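Local coordinates for protein SPI-1 type 3 secretion system secretin (PDB 4G08) that forms the ring-shaped outer-membrane pore of the Salmonella type III secretion system, which injects effector proteins into host cells, this chain being part of its periplasmic region, at residues F16-D21 with K47-N52; P37-K42 with A79-D84; K115-R120 with S131-Y136. All blocks are in the same frame, centred on the assembly; numbering follows the deposited sequence. Where two conformers were deposited one is given.

Contact 1 (F16-D21 with K47-N52); sequences FVAKDD and KKITGN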
loop_
_atom_site.group_PDB
_atom_site.type_symbol
_atom_site.label_atom_id
_atom_site.label_comp_id
_atom_site.label_asym_id
_atom_site.label_seq_id
_atom_site.Cartn_x
_atom_site.Cartn_y
_atom_site.Cartn_z
ATOM N N PHE A 16 9.109 -23.242 -3.526
ATOM C CA PHE A 16 8.929 -22.993 -4.930
ATOM C C PHE A 16 10.211 -22.554 -5.637
ATOM O O PHE A 16 10.741 -21.539 -5.289
ATOM C CB PHE A 16 7.925 -21.867 -4.996
ATOM C CG PHE A 16 7.479 -21.540 -6.345
ATOM C CD1 PHE A 16 7.385 -22.494 -7.300
ATOM C CD2 PHE A 16 7.161 -20.258 -6.672
ATOM C CE1 PHE A 16 6.972 -22.150 -8.533
ATOM C CE2 PHE A 16 6.778 -19.944 -7.898
ATOM C CZ PHE A 16 6.679 -20.876 -8.821
ATOM N N VAL A 17 10.697 -23.305 -6.629
ATOM C CA VAL A 17 11.760 -22.749 -7.480
ATOM C C VAL A 17 11.165 -22.112 -8.727
ATOM O O VAL A 17 10.762 -22.808 -9.659
ATOM C CB VAL A 17 12.805 -23.792 -7.927
ATOM C CG1 VAL A 17 13.893 -23.118 -8.753
ATOM C CG2 VAL A 17 13.435 -24.476 -6.729
ATOM N N ALA A 18 11.230 -20.792 -8.796
ATOM C CA ALA A 18 10.672 -20.071 -9.927
ATOM C C ALA A 18 11.670 -20.047 -11.077
ATOM O O ALA A 18 12.871 -19.920 -10.861
ATOM C CB ALA A 18 10.315 -18.659 -9.508
ATOM N N LYS A 19 11.162 -20.178 -12.294
ATOM C CA LYS A 19 11.990 -20.016 -13.480
ATOM C C LYS A 19 11.277 -19.182 -14.526
ATOM O O LYS A 19 10.470 -19.682 -15.306
ATOM C CB LYS A 19 12.394 -21.364 -14.068
ATOM C CG LYS A 19 13.406 -21.219 -15.192
ATOM C CD LYS A 19 13.600 -22.499 -15.984
ATOM C CE LYS A 19 14.996 -22.534 -16.588
ATOM N NZ LYS A 19 15.051 -23.290 -17.867
ATOM N N ASP A 20 11.503 -17.881 -14.451
ATOM C CA ASP A 20 10.859 -16.930 -15.344
ATOM C C ASP A 20 9.350 -17.064 -15.308
ATOM O O ASP A 20 8.687 -17.056 -16.345
ATOM C CB ASP A 20 11.364 -17.109 -16.770
ATOM C CG ASP A 20 12.443 -16.115 -17.120
ATOM O OD1 ASP A 20 13.606 -16.358 -16.726
ATOM O OD2 ASP A 20 12.086 -14.975 -17.493
ATOM N N ASP A 21 8.817 -17.197 -14.103
ATOM C CA ASP A 21 7.385 -17.275 -13.915
ATOM C C ASP A 21 6.843 -15.869 -13.761
ATOM O O ASP A 21 7.559 -14.966 -13.339
ATOM C CB ASP A 21 7.062 -18.098 -12.673
ATOM C CG ASP A 21 7.527 -19.530 -12.793
ATOM O OD1 ASP A 21 7.007 -20.261 -13.663
ATOM O OD2 ASP A 21 8.377 -19.941 -11.979
ATOM N N LYS A 47 5.815 -8.791 -15.041
ATOM C CA LYS A 47 7.184 -9.063 -14.631
ATOM C C LYS A 47 7.389 -10.549 -14.421
ATOM O O LYS A 47 6.469 -11.273 -14.180
ATOM C CB LYS A 47 7.546 -8.290 -13.374
ATOM C CG LYS A 47 7.737 -6.826 -13.581
ATOM C CD LYS A 47 7.891 -6.105 -12.296
ATOM C CE LYS A 47 8.596 -4.794 -12.433
ATOM N NZ LYS A 47 8.572 -4.271 -13.772
ATOM N N LYS A 48 8.623 -10.985 -14.548
ATOM C CA LYS A 48 8.962 -12.372 -14.315
ATOM C C LYS A 48 9.884 -12.463 -13.123
ATOM O O LYS A 48 10.595 -11.514 -12.799
ATOM C CB LYS A 48 9.662 -12.961 -15.534
ATOM C CG LYS A 48 8.945 -12.693 -16.839
ATOM C CD LYS A 48 7.947 -13.794 -17.127
ATOM C CE LYS A 48 7.208 -13.537 -18.425
ATOM N NZ LYS A 48 5.847 -14.134 -18.374
ATOM N N ILE A 49 10.001 -13.662 -12.578
ATOM C CA ILE A 49 10.835 -13.851 -11.421
ATOM C C ILE A 49 11.474 -15.226 -11.454
ATOM O O ILE A 49 10.931 -16.164 -12.038
ATOM C CB ILE A 49 10.039 -13.649 -10.127
ATOM C CG1 ILE A 49 10.986 -13.608 -8.938
ATOM C CG2 ILE A 49 8.973 -14.721 -9.969
ATOM C CD1 ILE A 49 10.263 -13.399 -7.636
ATOM N N THR A 50 12.731 -15.270 -11.035
ATOM C CA THR A 50 13.455 -16.527 -10.950
ATOM C C THR A 50 14.093 -16.646 -9.586
ATOM O O THR A 50 14.550 -15.659 -9.019
ATOM C CB THR A 50 14.563 -16.608 -12.005
ATOM O OG1 THR A 50 13.978 -16.717 -13.307
ATOM C CG2 THR A 50 15.420 -17.820 -11.767
ATOM N N GLY A 51 14.141 -17.865 -9.072
ATOM C CA GLY A 51 14.904 -18.137 -7.867
ATOM C C GLY A 51 14.316 -19.220 -6.997
ATOM O O GLY A 51 13.185 -19.665 -7.192
ATOM N N ASN A 52 15.084 -19.627 -5.998
ATOM C CA ASN A 52 14.581 -20.557 -5.016
ATOM C C ASN A 52 13.890 -19.824 -3.885
ATOM O O ASN A 52 14.484 -18.956 -3.240
ATOM C CB ASN A 52 15.715 -21.411 -4.474
ATOM C CG ASN A 52 15.253 -22.360 -3.396
ATOM O OD1 ASN A 52 14.345 -23.160 -3.610
ATOM N ND2 ASN A 52 15.763 -22.166 -2.192
HETATM O O HOH W 1 12.079 -23.993 -2.419
HETATM O O HOH W 2 6.262 -16.719 -17.982
HETATM O O HOH W 3 13.274 -14.460 -14.567
#
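Ala-18 and Gly-51 exchange both of their backbone hydrogen bonds: Ala-18 N reaches Gly-51 O at 2.8 Å, and Gly-51 N returns to Ala-18 O at 3.0 Å. Further along, Asp-21 and Ile-49 form a second antiparallel hydrogen-bonded pair, with Ile-49 N 2.9 Å from Asp-21 O and the return bond from Asp-21 N to Ile-49 O. The register slips by one residue between these pairs, because Asp-20 and Asp-21 both face Ile-49, a G1 beta bulge in which Asp-20 has positive backbone angles (phi 55°, psi 44°).

The extra residue brings its own polar demands. Asp-20 N donates to Thr-50 OG1 at 3.0 Å; with chi1 at -69° this hydroxyl lies beside its own backbone N, anti to the carbonyl carbon, while CG2 lies against Ala-18 O. Lys-19 N is taken by the carboxylate of Asp-21, whose OD2 is met from above its plane at 2.8 Å. A water accepts from Lys-48 NZ and donates to Asp-20 O, while the Lys-48 chain, bent at chi2, brings CD to 3.4 Å from Asp-20 O. At the opposite end, another water links Phe-16 N to Asn-52 OD1, beside the non-hydrogen-bonded pair Val-17 and Asn-52.

Ala-18 CB and Ile-49 CG2 share the inner face, 4.2 Å apart. Beyond them Ile-49 packs on Leu-23 and Phe-26 of helix 23-30 and on Leu-65 and Leu-69 of helix 58-69, so the two-stranded antiparallel ribbon of 16-22 with 48-53 lies against both helices of the N0 domain.

Contact 2 (P37-K42 with A79-D84); sequences PVIVSK and AIYIYD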
loop_
_atom_site.group_PDB
_atom_site.type_symbol
_atom_site.label_atom_id
_atom_site.label_comp_id
_atom_site.label_asym_id
_atom_site.label_seq_id
_atom_site.Cartn_x
_atom_site.Cartn_y
_atom_site.Cartn_z
ATOM N N PRO A 37 -6.591 -13.341 -0.155
ATOM C CA PRO A 37 -6.217 -13.365 -1.551
ATOM C C PRO A 37 -5.208 -12.288 -1.856
ATOM O O PRO A 37 -5.097 -11.302 -1.123
ATOM C CB PRO A 37 -7.525 -13.069 -2.276
ATOM C CG PRO A 37 -8.312 -12.279 -1.312
ATOM C CD PRO A 37 -7.922 -12.752 0.052
ATOM N N VAL A 38 -4.490 -12.488 -2.950
ATOM C CA VAL A 38 -3.525 -11.525 -3.422
ATOM C C VAL A 38 -3.959 -11.049 -4.792
ATOM O O VAL A 38 -4.435 -11.836 -5.612
ATOM C CB VAL A 38 -2.121 -12.138 -3.527
ATOM C CG1 VAL A 38 -1.120 -11.093 -3.972
ATOM C CG2 VAL A 38 -1.702 -12.725 -2.194
ATOM N N ILE A 39 -4.044 -9.736 -4.923
ATOM C CA ILE A 39 -4.481 -9.114 -6.149
ATOM C C ILE A 39 -3.299 -8.423 -6.791
ATOM O O ILE A 39 -2.730 -7.492 -6.227
ATOM C CB ILE A 39 -5.566 -8.085 -5.853
ATOM C CG1 ILE A 39 -6.706 -8.760 -5.110
ATOM C CG2 ILE A 39 -6.065 -7.441 -7.129
ATOM C CD1 ILE A 39 -7.375 -7.832 -4.136
ATOM N N VAL A 40 -2.901 -8.930 -7.949
ATOM C CA VAL A 40 -1.726 -8.434 -8.642
ATOM C C VAL A 40 -2.123 -7.607 -9.859
ATOM O O VAL A 40 -2.970 -8.015 -10.654
ATOM C CB VAL A 40 -0.815 -9.586 -9.088
ATOM C CG1 VAL A 40 0.398 -9.035 -9.802
ATOM C CG2 VAL A 40 -0.372 -10.410 -7.890
ATOM N N SER A 41 -1.603 -6.391 -9.923
ATOM C CA SER A 41 -1.991 -5.456 -10.963
ATOM C C SER A 41 -1.496 -5.926 -12.317
ATOM O O SER A 41 -0.570 -6.720 -12.414
ATOM C CB SER A 41 -1.414 -4.079 -10.670
ATOM O OG SER A 41 -0.051 -4.022 -11.038
ATOM N N LYS A 42 -1.996 -5.289 -13.364
ATOM C CA LYS A 42 -1.594 -5.649 -14.705
ATOM C C LYS A 42 -0.091 -5.469 -14.877
ATOM O O LYS A 42 0.605 -6.381 -15.324
ATOM C CB LYS A 42 -2.332 -4.778 -15.710
ATOM C CG LYS A 42 -1.668 -4.747 -17.070
ATOM C CD LYS A 42 -2.291 -3.703 -17.974
ATOM C CE LYS A 42 -1.523 -2.402 -17.889
ATOM N NZ LYS A 42 -2.363 -1.274 -18.362
ATOM N N ALA A 79 -7.126 -8.417 2.211
ATOM C CA ALA A 79 -6.503 -8.808 0.957
ATOM C C ALA A 79 -5.193 -8.067 0.765
ATOM O O ALA A 79 -4.991 -6.995 1.331
ATOM C CB ALA A 79 -7.439 -8.516 -0.202
ATOM N N ILE A 80 -4.295 -8.666 -0.006
ATOM C CA ILE A 80 -3.004 -8.059 -0.304
ATOM C C ILE A 80 -2.980 -7.584 -1.751
ATOM O O ILE A 80 -3.325 -8.335 -2.666
ATOM C CB ILE A 80 -1.850 -9.052 -0.078
ATOM C CG1 ILE A 80 -1.795 -9.467 1.393
ATOM C CG2 ILE A 80 -0.524 -8.440 -0.505
ATOM C CD1 ILE A 80 -0.756 -10.525 1.693
ATOM N N TYR A 81 -2.621 -6.329 -1.958
ATOM C CA TYR A 81 -2.579 -5.734 -3.285
ATOM C C TYR A 81 -1.141 -5.464 -3.661
ATOM O O TYR A 81 -0.416 -4.894 -2.936
ATOM C CB TYR A 81 -3.384 -4.426 -3.352
ATOM C CG TYR A 81 -4.814 -4.540 -2.922
ATOM C CD1 TYR A 81 -5.137 -4.614 -1.593
ATOM C CD2 TYR A 81 -5.839 -4.535 -3.823
ATOM C CE1 TYR A 81 -6.389 -4.719 -1.191
ATOM C CE2 TYR A 81 -7.120 -4.640 -3.399
ATOM C CZ TYR A 81 -7.384 -4.732 -2.083
ATOM O OH TYR A 81 -8.658 -4.821 -1.593
ATOM N N ILE A 82 -0.778 -5.881 -4.846
ATOM C CA ILE A 82 0.567 -5.697 -5.370
ATOM C C ILE A 82 0.523 -4.957 -6.703
ATOM O O ILE A 82 -0.255 -5.295 -7.595
ATOM C CB ILE A 82 1.283 -7.048 -5.556
ATOM C CG1 ILE A 82 1.427 -7.751 -4.203
ATOM C CG2 ILE A 82 2.651 -6.842 -6.191
ATOM C CD1 ILE A 82 1.694 -9.233 -4.309
ATOM N N TYR A 83 1.323 -3.900 -6.792
ATOM C CA TYR A 83 1.406 -3.076 -7.992
ATOM C C TYR A 83 2.852 -2.919 -8.408
ATOM O O TYR A 83 3.747 -2.977 -7.573
ATOM C CB TYR A 83 0.860 -1.676 -7.733
ATOM C CG TYR A 83 -0.548 -1.636 -7.223
ATOM C CD1 TYR A 83 -0.799 -1.680 -5.866
ATOM C CD2 TYR A 83 -1.595 -1.322 -8.075
ATOM C CE1 TYR A 83 -2.072 -1.556 -5.376
ATOM C CE2 TYR A 83 -2.871 -1.163 -7.591
ATOM C CZ TYR A 83 -3.100 -1.282 -6.237
ATOM O OH TYR A 83 -4.359 -1.113 -5.723
ATOM N N ASP A 84 3.044 -2.508 -9.657
ATOM C CA ASP A 84 4.333 -2.027 -10.134
ATOM C C ASP A 84 4.578 -0.649 -9.548
ATOM O O ASP A 84 3.648 0.135 -9.390
ATOM C CB ASP A 84 4.317 -1.951 -11.665
ATOM C CG ASP A 84 5.696 -1.722 -12.255
ATOM O OD1 ASP A 84 6.482 -2.697 -12.319
ATOM O OD2 ASP A 84 5.898 -0.659 -12.879
#
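A parallel strand pair within the mixed sheet of the N0 domain brings 38-40 alongside 80-84; the axes of these short segments come within 4.7 Å of each other and run 18° from parallel. Four backbone hydrogen bonds alternate across it: Ile-80 N to Pro-37 O, Ile-39 N to Ile-80 O at 2.8 Å, Ile-82 N to Ile-39 O at 2.9 Å, and Ser-41 N to Ile-82 O. The N-H to acceptor angles, all at least 157°, show that the register is held with little distortion.

Side chains divide between two faces. On one, Val-38 CG1 presses on Ile-82 CD1 at 3.4 Å, tighter than usual carbon contact; Val-40 CG2 approaches the same methyl more loosely. On the other, Ile-39 and Tyr-81 run side by side, and CD1 of Ile-39 reaches CE2 of the Tyr-81 ring at 3.3 Å. CG1 of Ile-39 stands anti to the carbonyl carbon (chi1 -56°), from where CD1 also meets Ala-79 CB. Asp-76 holds the Tyr-81 hydroxyl.

Ser-41 ends the strand as the N-cap of helix 42-45, its OG bonded to Ala-44 N and Glu-87. Helix 23-30 packs through Phe-27 on the face carrying Val-38, Val-40 and Ile-82. Strand 80-84 lies between parallel 38-40 and antiparallel 71-75 in the three-stranded mixed sheet of the secretin N0 domain.

Contact 3 (K115-R120 with S131-Y136); sequences KNYPLR and SGPPVY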
loop_
_atom_site.group_PDB
_atom_site.type_symbol
_atom_site.label_atom_id
_atom_site.label_comp_id
_atom_site.label_asym_id
_atom_site.label_seq_id
_atom_site.Cartn_x
_atom_site.Cartn_y
_atom_site.Cartn_z
ATOM N N LYS A 115 3.322 2.351 7.158
ATOM C CA LYS A 115 4.501 3.158 7.402
ATOM C C LYS A 115 5.378 3.412 6.170
ATOM O O LYS A 115 6.147 4.328 6.140
ATOM C CB LYS A 115 5.356 2.572 8.513
ATOM C CG LYS A 115 5.947 1.264 8.194
ATOM C CD LYS A 115 7.127 0.978 9.069
ATOM C CE LYS A 115 7.333 -0.502 9.219
ATOM N NZ LYS A 115 8.447 -1.032 8.438
ATOM N N ASN A 116 5.224 2.559 5.178
ATOM C CA ASN A 116 6.010 2.677 3.959
ATOM C C ASN A 116 5.535 3.834 3.087
ATOM O O ASN A 116 6.272 4.313 2.225
ATOM C CB ASN A 116 5.949 1.371 3.175
ATOM C CG ASN A 116 6.544 0.209 3.946
ATOM O OD1 ASN A 116 7.710 0.243 4.336
ATOM N ND2 ASN A 116 5.706 -0.760 4.289
ATOM N N TYR A 117 4.320 4.302 3.348
ATOM C CA TYR A 117 3.717 5.362 2.543
ATOM C C TYR A 117 3.165 6.471 3.427
ATOM O O TYR A 117 1.952 6.635 3.551
ATOM C CB TYR A 117 2.617 4.799 1.648
ATOM C CG TYR A 117 3.017 3.529 0.938
ATOM C CD1 TYR A 117 4.012 3.528 -0.027
ATOM C CD2 TYR A 117 2.426 2.326 1.265
ATOM C CE1 TYR A 117 4.419 2.352 -0.628
ATOM C CE2 TYR A 117 2.838 1.148 0.688
ATOM C CZ TYR A 117 3.854 1.160 -0.234
ATOM O OH TYR A 117 4.249 -0.036 -0.791
ATOM N N PRO A 118 4.066 7.214 4.078
ATOM C CA PRO A 118 3.691 8.151 5.118
ATOM C C PRO A 118 3.073 9.419 4.559
ATOM O O PRO A 118 3.252 9.741 3.385
ATOM C CB PRO A 118 5.026 8.467 5.793
ATOM C CG PRO A 118 6.024 8.317 4.708
ATOM C CD PRO A 118 5.528 7.159 3.892
ATOM N N LEU A 119 2.294 10.095 5.391
ATOM C CA LEU A 119 1.748 11.397 5.054
ATOM C C LEU A 119 2.839 12.436 5.220
ATOM O O LEU A 119 3.576 12.412 6.203
ATOM C CB LEU A 119 0.601 11.731 6.002
ATOM C CG LEU A 119 -0.768 11.206 5.597
ATOM C CD1 LEU A 119 -0.696 9.775 5.107
ATOM C CD2 LEU A 119 -1.740 11.325 6.753
ATOM N N ARG A 120 2.986 13.304 4.230
ATOM C CA ARG A 120 4.052 14.294 4.250
ATOM C C ARG A 120 3.449 15.680 4.225
ATOM O O ARG A 120 2.898 16.109 3.212
ATOM C CB ARG A 120 4.970 14.112 3.044
ATOM C CG ARG A 120 5.824 12.861 3.125
ATOM C CD ARG A 120 5.745 12.056 1.848
ATOM N NE ARG A 120 6.005 12.884 0.681
ATOM C CZ ARG A 120 5.475 12.660 -0.510
ATOM N NH1 ARG A 120 4.656 11.633 -0.679
ATOM N NH2 ARG A 120 5.793 13.436 -1.535
ATOM N N SER A 131 1.995 9.279 -1.259
ATOM C CA SER A 131 2.333 8.551 -2.467
ATOM C C SER A 131 2.442 7.073 -2.131
ATOM O O SER A 131 3.109 6.685 -1.162
ATOM C CB SER A 131 3.656 9.056 -3.046
ATOM O OG SER A 131 3.576 10.426 -3.402
ATOM N N GLY A 132 1.680 6.261 -2.843
ATOM C CA GLY A 132 1.664 4.840 -2.571
ATOM C C GLY A 132 0.684 4.106 -3.442
ATOM O O GLY A 132 0.204 4.637 -4.440
ATOM N N PRO A 133 0.347 2.883 -3.039
ATOM C CA PRO A 133 -0.556 2.066 -3.828
ATOM C C PRO A 133 -1.897 2.750 -3.988
ATOM O O PRO A 133 -2.421 3.318 -3.036
ATOM C CB PRO A 133 -0.715 0.798 -2.995
ATOM C CG PRO A 133 0.467 0.752 -2.108
ATOM C CD PRO A 133 0.990 2.140 -1.945
ATOM N N PRO A 134 -2.501 2.619 -5.168
ATOM C CA PRO A 134 -3.756 3.289 -5.418
ATOM C C PRO A 134 -4.832 2.971 -4.386
ATOM O O PRO A 134 -5.483 3.876 -3.865
ATOM C CB PRO A 134 -4.150 2.759 -6.790
ATOM C CG PRO A 134 -2.847 2.548 -7.475
ATOM C CD PRO A 134 -1.859 2.166 -6.412
ATOM N N VAL A 135 -4.971 1.710 -4.018
ATOM C CA VAL A 135 -5.985 1.361 -3.047
ATOM C C VAL A 135 -5.755 2.068 -1.703
ATOM O O VAL A 135 -6.708 2.454 -1.024
ATOM C CB VAL A 135 -6.024 -0.143 -2.817
ATOM C CG1 VAL A 135 -4.709 -0.595 -2.223
ATOM C CG2 VAL A 135 -7.181 -0.489 -1.907
ATOM N N TYR A 136 -4.494 2.277 -1.346
ATOM C CA TYR A 136 -4.148 2.986 -0.110
ATOM C C TYR A 136 -4.455 4.478 -0.201
ATOM O O TYR A 136 -5.083 5.057 0.689
ATOM C CB TYR A 136 -2.669 2.779 0.203
ATOM C CG TYR A 136 -2.190 3.511 1.423
ATOM C CD1 TYR A 136 -2.606 3.139 2.690
ATOM C CD2 TYR A 136 -1.224 4.489 1.312
ATOM C CE1 TYR A 136 -2.155 3.808 3.803
ATOM C CE2 TYR A 136 -0.741 5.134 2.414
ATOM C CZ TYR A 136 -1.216 4.800 3.653
ATOM O OH TYR A 136 -0.649 5.399 4.750
HETATM O O HOH W 4 3.817 9.242 0.894
HETATM O O HOH W 5 4.856 13.212 -4.127
#
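Tyr-117, the residue most buried by this contact, receives Pro-133 on one face of its ring. Pro-133 CD sits over the centre of the phenol ring, 3.3 Å from its centroid and 11° off the ring normal, which defines a CH-pi contact; Asn-116 CB covers the opposite face. The Tyr-117 and Pro-133 side chains come at each other from opposite directions. CB of Tyr-117 rests 3.4 Å from Ser-131 O. Gly-132, having no side chain, presents its bare CA to the ring, 3.7 Å from Tyr-117 CD1. The hydroxyl of Tyr-117 bonds to Trp-73 N, tying the ring to strand 71-75 of the N0 domain.

Ser-131 meets Arg-120 by a direct bond and through water. Arg-120, bent at chi2 and chi3, gives NH1 to Ser-131 OG at 3.2 Å, with the oxygen near the guanidinium plane and the N-H to oxygen angle at 162°. Two waters lie at the edge of the same group: one takes NH1 and Ser-131 N and donates to Pro-118 O at 2.6 Å, the other joins NH2 to Ser-131 OG. That hydroxyl is also bonded to Asn-90, so several partners fix the serine side chain.

Tyr-136, on the first turn of helix 134-150, gives its hydroxyl to Tyr-117 O at 3.1 Å. Its CE2 touches Tyr-117 CB at 3.5 Å, while the two rings meet obliquely with planes at 50°. Pro-133 is the N-cap residue of this helix. Thus the loop after helix 100-109 is pinned to the passage from strand 127-132 into helix 134-150, in a beta-alpha-beta-beta-alpha order of elements consistent with the ring-building motif of secretin periplasmic domains.

How the contacts relate
The three contacts follow the length of the chain from one domain into the next. Contacts 1 and 2 both belong to the N0 domain, 17 Å apart between centres, and their segments alternate in sequence, so the two sheets are interwoven; helix 23-30 packs on both, and a salt bridge from Lys-47 to Asp-84 joins them directly. Contact 3 belongs to the following short domain and comes later in the chain, its centre 15 Å from contact 2 and 28 Å from contact 1. Tyr-83 packs on Pro-133 and Pro-134, and Tyr-81 on Val-135. Contacts 2 and 3 therefore face each other across the interface of the two periplasmic domains, whereas contact 1 has no touch with contact 3.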